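Local structure of IMC sub-compartment protein ISP3 (Toxoplasma gondii, 4CHJ) at residues V113-A118 and I124-K129; T47-V50 and H56-E59. The protein belongs to the inner membrane complex sub-compartment proteins, which are critical for replication of the parasite, and adopts a pleckstrin homology fold. One frame throughout, in Å; residues are numbered along the deposited sequence.

Contact 1 of 2, residues V113-A118 and I124-K129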
loop_
_atom_site.group_PDB
_atom_site.type_symbol
_atom_site.label_atom_id
_atom_site.label_comp_id
_atom_site.label_asym_id
_atom_site.label_seq_id
_atom_site.Cartn_x
_atom_site.Cartn_y
_atom_site.Cartn_z
ATOM N N VAL A 113 -3.716 -4.596 -0.344
ATOM C CA VAL A 113 -2.281 -4.651 -0.150
ATOM C C VAL A 113 -1.927 -4.416 1.302
ATOM O O VAL A 113 -2.371 -3.455 1.906
ATOM C CB VAL A 113 -1.571 -3.578 -0.977
ATOM C CG1 VAL A 113 -0.077 -3.815 -0.975
ATOM C CG2 VAL A 113 -2.118 -3.549 -2.387
ATOM N N GLY A 114 -1.099 -5.290 1.846
ATOM C CA GLY A 114 -0.667 -5.189 3.219
ATOM C C GLY A 114 0.795 -4.831 3.250
ATOM O O GLY A 114 1.534 -5.202 2.361
ATOM N N PHE A 115 1.206 -4.073 4.250
ATOM C CA PHE A 115 2.604 -3.714 4.377
ATOM C C PHE A 115 2.950 -3.534 5.835
ATOM O O PHE A 115 2.075 -3.371 6.687
ATOM C CB PHE A 115 2.962 -2.470 3.554
ATOM C CG PHE A 115 2.182 -1.242 3.918
ATOM C CD1 PHE A 115 0.885 -1.095 3.493
ATOM C CD2 PHE A 115 2.770 -0.211 4.645
ATOM C CE1 PHE A 115 0.148 0.012 3.801
ATOM C CE2 PHE A 115 2.027 0.903 5.000
ATOM C CZ PHE A 115 0.716 1.030 4.549
ATOM N N ARG A 116 4.224 -3.675 6.139
ATOM C CA ARG A 116 4.656 -3.618 7.501
ATOM C C ARG A 116 5.613 -2.442 7.717
ATOM O O ARG A 116 6.477 -2.162 6.866
ATOM C CB ARG A 116 5.321 -4.927 7.866
ATOM C CG ARG A 116 5.627 -5.046 9.347
ATOM C CD ARG A 116 6.286 -6.372 9.631
ATOM N NE ARG A 116 5.482 -7.468 9.089
ATOM C CZ ARG A 116 5.872 -8.278 8.106
ATOM N NH1 ARG A 116 7.073 -8.139 7.554
ATOM N NH2 ARG A 116 5.068 -9.256 7.701
ATOM N N LEU A 117 5.449 -1.767 8.858
ATOM C CA LEU A 117 6.323 -0.683 9.276
ATOM C C LEU A 117 7.425 -1.174 10.234
ATOM O O LEU A 117 7.160 -1.935 11.169
ATOM C CB LEU A 117 5.507 0.384 9.975
ATOM C CG LEU A 117 4.327 0.984 9.206
ATOM C CD1 LEU A 117 3.635 2.013 10.074
ATOM C CD2 LEU A 117 4.766 1.614 7.904
ATOM N N ALA A 118 8.642 -0.671 10.019
ATOM C CA ALA A 118 9.831 -1.059 10.761
ATOM C C ALA A 118 9.764 -0.581 12.193
ATOM O O ALA A 118 10.255 -1.261 13.105
ATOM C CB ALA A 118 11.069 -0.471 10.092
ATOM N N ILE A 124 -0.303 -3.116 8.007
ATOM C CA ILE A 124 -1.416 -2.266 7.640
ATOM C C ILE A 124 -1.924 -2.764 6.327
ATOM O O ILE A 124 -1.146 -3.238 5.506
ATOM C CB ILE A 124 -0.964 -0.816 7.464
ATOM C CG1 ILE A 124 -0.110 -0.395 8.685
ATOM C CG2 ILE A 124 -2.178 0.091 7.268
ATOM C CD1 ILE A 124 0.495 0.987 8.583
ATOM N N ALA A 125 -3.224 -2.683 6.125
ATOM C CA ALA A 125 -3.795 -3.091 4.872
ATOM C C ALA A 125 -4.548 -1.932 4.275
ATOM O O ALA A 125 -5.412 -1.327 4.952
ATOM C CB ALA A 125 -4.716 -4.285 5.062
ATOM N N PHE A 126 -4.178 -1.602 3.023
ATOM C CA PHE A 126 -4.939 -0.685 2.160
ATOM C C PHE A 126 -5.689 -1.495 1.099
ATOM O O PHE A 126 -5.156 -2.440 0.547
ATOM C CB PHE A 126 -3.983 0.282 1.444
ATOM C CG PHE A 126 -3.339 1.302 2.352
ATOM C CD1 PHE A 126 -3.706 1.414 3.692
ATOM C CD2 PHE A 126 -2.382 2.165 1.857
ATOM C CE1 PHE A 126 -3.122 2.364 4.510
ATOM C CE2 PHE A 126 -1.807 3.125 2.666
ATOM C CZ PHE A 126 -2.184 3.227 3.998
ATOM N N SER A 127 -6.924 -1.102 0.835
ATOM C CA SER A 127 -7.714 -1.647 -0.239
ATOM C C SER A 127 -7.961 -0.560 -1.296
ATOM O O SER A 127 -8.361 0.569 -0.972
ATOM C CB SER A 127 -9.048 -2.152 0.294
ATOM O OG SER A 127 -9.805 -2.739 -0.752
ATOM N N PHE A 128 -7.657 -0.884 -2.549
ATOM C CA PHE A 128 -7.707 0.115 -3.631
ATOM C C PHE A 128 -8.874 -0.158 -4.529
ATOM O O PHE A 128 -9.480 -1.244 -4.469
ATOM C CB PHE A 128 -6.405 0.124 -4.441
ATOM C CG PHE A 128 -5.248 0.705 -3.693
ATOM C CD1 PHE A 128 -4.489 -0.098 -2.848
ATOM C CD2 PHE A 128 -5.024 2.077 -3.705
ATOM C CE1 PHE A 128 -3.481 0.448 -2.097
ATOM C CE2 PHE A 128 -4.010 2.624 -2.958
ATOM C CZ PHE A 128 -3.252 1.813 -2.136
ATOM N N LYS A 129 -9.207 0.833 -5.363
ATOM C CA LYS A 129 -10.503 0.860 -6.027
ATOM C C LYS A 129 -10.547 -0.219 -7.123
ATOM O O LYS A 129 -11.613 -0.721 -7.455
ATOM C CB LYS A 129 -10.796 2.257 -6.580
ATOM C CG LYS A 129 -12.166 2.383 -7.226
ATOM C CD LYS A 129 -12.466 3.798 -7.732
ATOM C CE LYS A 129 -13.839 3.868 -8.393
ATOM N NZ LYS A 129 -14.138 5.250 -8.889
#
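Phe115 sets the CE1–CZ edge of its ring on the face of Phe126, a T-shaped pair with centroids 4.9 Å apart and planes at 74°. Phe115 CE1 stands over the centre of the Phe126 ring, and Phe115 CZ comes within 3.7 Å of Phe126 CZ. One face of the Phe115 ring is taken by Ile124, whose CB makes a CH-pi contact 4.1 Å from the ring centroid, displaced toward the rim. The ring reaches across to the partner strand because Phe115 CG lies between its backbone N and carbonyl carbon (chi1 59°). The CG1 arm of Ile124 reaches across to the partner strand, where CD1 meets Leu117 CD1 at 3.6 Å. Toward the other end, Val113 CG2 touches the Phe128 ring obliquely.

Beneath this apolar layer the backbones pair antiparallel. Val113 and Phe126 exchange two hydrogen bonds, Val113 N to Phe126 O being 2.7 Å, and Phe115 and Ile124 exchange two more. Between them lies the non-hydrogen-bonded pair Gly114 and Ala125, where Gly114 CA approaches Ile124 O to 3.0 Å. Helix 131-149 covers the aromatic face, with Phe137 meeting the rings of Phe126 and Phe128 and Leu141 touching Phe115. A seven-stranded, strongly bent antiparallel sheet capped at one end by a C-terminal helix is the hallmark of the pleckstrin homology fold; this hairpin is its last pair of strands before that helix.

Contact 2 of 2, residues T47-V50 and H56-E59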
loop_
_atom_site.group_PDB
_atom_site.type_symbol
_atom_site.label_atom_id
_atom_site.label_comp_id
_atom_site.label_asym_id
_atom_site.label_seq_id
_atom_site.Cartn_x
_atom_site.Cartn_y
_atom_site.Cartn_z
ATOM N N THR A 47 -8.473 8.606 -3.118
ATOM C CA THR A 47 -9.256 7.890 -2.134
ATOM C C THR A 47 -8.867 6.405 -2.137
ATOM O O THR A 47 -8.597 5.831 -3.205
ATOM C CB THR A 47 -10.769 8.056 -2.439
ATOM O OG1 THR A 47 -11.247 9.282 -1.861
ATOM C CG2 THR A 47 -11.580 6.900 -1.890
ATOM N N MET A 48 -8.758 5.825 -0.932
ATOM C CA MET A 48 -8.654 4.374 -0.741
ATOM C C MET A 48 -9.279 3.992 0.613
ATOM O O MET A 48 -9.925 4.826 1.262
ATOM C CB MET A 48 -7.197 3.937 -0.807
ATOM C CG MET A 48 -6.234 4.978 -0.260
ATOM S SD MET A 48 -6.392 5.185 1.528
ATOM C CE MET A 48 -5.801 3.573 2.061
ATOM N N GLU A 49 -9.131 2.730 1.009
ATOM C CA GLU A 49 -9.648 2.254 2.304
ATOM C C GLU A 49 -8.560 1.616 3.134
ATOM O O GLU A 49 -7.776 0.815 2.632
ATOM C CB GLU A 49 -10.728 1.202 2.094
ATOM C CG GLU A 49 -12.045 1.733 1.609
ATOM C CD GLU A 49 -12.981 0.617 1.216
ATOM O OE1 GLU A 49 -12.532 -0.556 1.177
ATOM O OE2 GLU A 49 -14.169 0.905 0.969
ATOM N N VAL A 50 -8.594 1.880 4.434
ATOM C CA VAL A 50 -7.722 1.195 5.368
ATOM C C VAL A 50 -8.498 0.085 6.068
ATOM O O VAL A 50 -9.518 0.336 6.699
ATOM C CB VAL A 50 -7.187 2.162 6.433
ATOM C CG1 VAL A 50 -6.409 1.408 7.497
ATOM C CG2 VAL A 50 -6.328 3.233 5.789
ATOM N N HIS A 56 -13.789 -4.003 9.969
ATOM C CA HIS A 56 -14.319 -2.766 9.419
ATOM C C HIS A 56 -13.232 -1.968 8.692
ATOM O O HIS A 56 -12.045 -2.197 8.887
ATOM C CB HIS A 56 -15.047 -1.940 10.482
ATOM C CG HIS A 56 -14.184 -0.937 11.178
ATOM N ND1 HIS A 56 -13.417 -1.252 12.277
ATOM C CD2 HIS A 56 -13.982 0.379 10.944
ATOM C CE1 HIS A 56 -12.771 -0.177 12.683
ATOM N NE2 HIS A 56 -13.098 0.827 11.892
ATOM N N ARG A 57 -13.660 -1.046 7.840
ATOM C CA ARG A 57 -12.783 -0.198 7.082
ATOM C C ARG A 57 -13.159 1.241 7.272
ATOM O O ARG A 57 -14.252 1.548 7.739
ATOM C CB ARG A 57 -12.906 -0.528 5.619
ATOM C CG ARG A 57 -12.442 -1.918 5.297
ATOM C CD ARG A 57 -12.980 -2.352 3.957
ATOM N NE ARG A 57 -14.359 -2.799 4.073
ATOM C CZ ARG A 57 -15.373 -2.351 3.339
ATOM N NH1 ARG A 57 -15.192 -1.441 2.385
ATOM N NH2 ARG A 57 -16.567 -2.847 3.552
ATOM N N ILE A 58 -12.238 2.119 6.901
ATOM C CA ILE A 58 -12.520 3.526 6.785
ATOM C C ILE A 58 -12.018 4.015 5.440
ATOM O O ILE A 58 -10.863 3.739 5.070
ATOM C CB ILE A 58 -11.793 4.316 7.877
ATOM C CG1 ILE A 58 -12.300 3.909 9.251
ATOM C CG2 ILE A 58 -11.999 5.807 7.673
ATOM C CD1 ILE A 58 -11.343 4.249 10.381
ATOM N N GLU A 59 -12.867 4.770 4.733
ATOM C CA GLU A 59 -12.459 5.508 3.540
ATOM C C GLU A 59 -11.548 6.661 3.913
ATOM O O GLU A 59 -11.936 7.529 4.691
ATOM C CB GLU A 59 -13.680 6.052 2.813
ATOM C CG GLU A 59 -13.511 6.107 1.301
ATOM C CD GLU A 59 -14.842 6.161 0.562
ATOM O OE1 GLU A 59 -15.796 5.448 0.972
ATOM O OE2 GLU A 59 -14.927 6.901 -0.448
#
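The guanidinium of Arg57 receives the carboxylate of Glu49 at its edge, near its own plane, through NH1, while the two flat groups are turned 54° against each other. NH1 faces both oxygens: it is 2.9 Å from Glu49 OE2 in the salt bridge, and its hydrogen bond to Glu49 OE1, 3.1 Å long, is fairly straight at 160°. That bond meets OE1 from above the carboxylate plane; NH1 alone of the guanidinium nitrogens makes the contact, Arg57 NE staying 4.1 Å from Glu49 OE1. A bend at chi3 (-80°) turns the arginine's end back toward the extended glutamate. On the same face Glu59 crosses Thr47 at a slant, Thr47 CG2 lying 3.6 Å from Glu59 OE2. Glu49 and Glu59 place like charges near each other, which Arg57 would probably offset in part.

Under these polar side chains, Val50 and Ile58 form the antiparallel hydrogen-bonded pair. Val50 N to Ile58 O is 3.0 Å, and the return bond, Ile58 N to Val50 O, is longer at 3.3 Å. Glu49 and Glu59 form the non-hydrogen-bonded pair. His56 hydrogen-bonds through ND1 to Asp54 OD1 and stacks on Phe52 in the hairpin's turn. The opposite face carries Val50, resting on Leu73, and Ile58, on Phe75, both of strand 70-75; strand 123-127 flanks strand 46-51 on its other side, and Tyr42 OH of helix 32-44 hydrogen-bonds Thr47 O.

Both contacts pair the strands of antiparallel hairpins in one sheet, joined where strands 46-51 and 123-127 run side by side. Their centres are about 11 Å apart, and a probable hydrogen bond from Ser127 N to Glu49 O, 2.8 Å, ties them together. Phe126 of contact 1 reaches across the seam, its ring packing on Met48 and Val50 of contact 2, so the apolar face is shared. Contact 1 is buried, near the centre of the chain, and its side-chain chemistry is aromatic and aliphatic. Contact 2 lies farther out, about 12 Å from that centre, and is partly buried; there a salt bridge and carboxylates occupy the outer face, with apolar residues on the inner one.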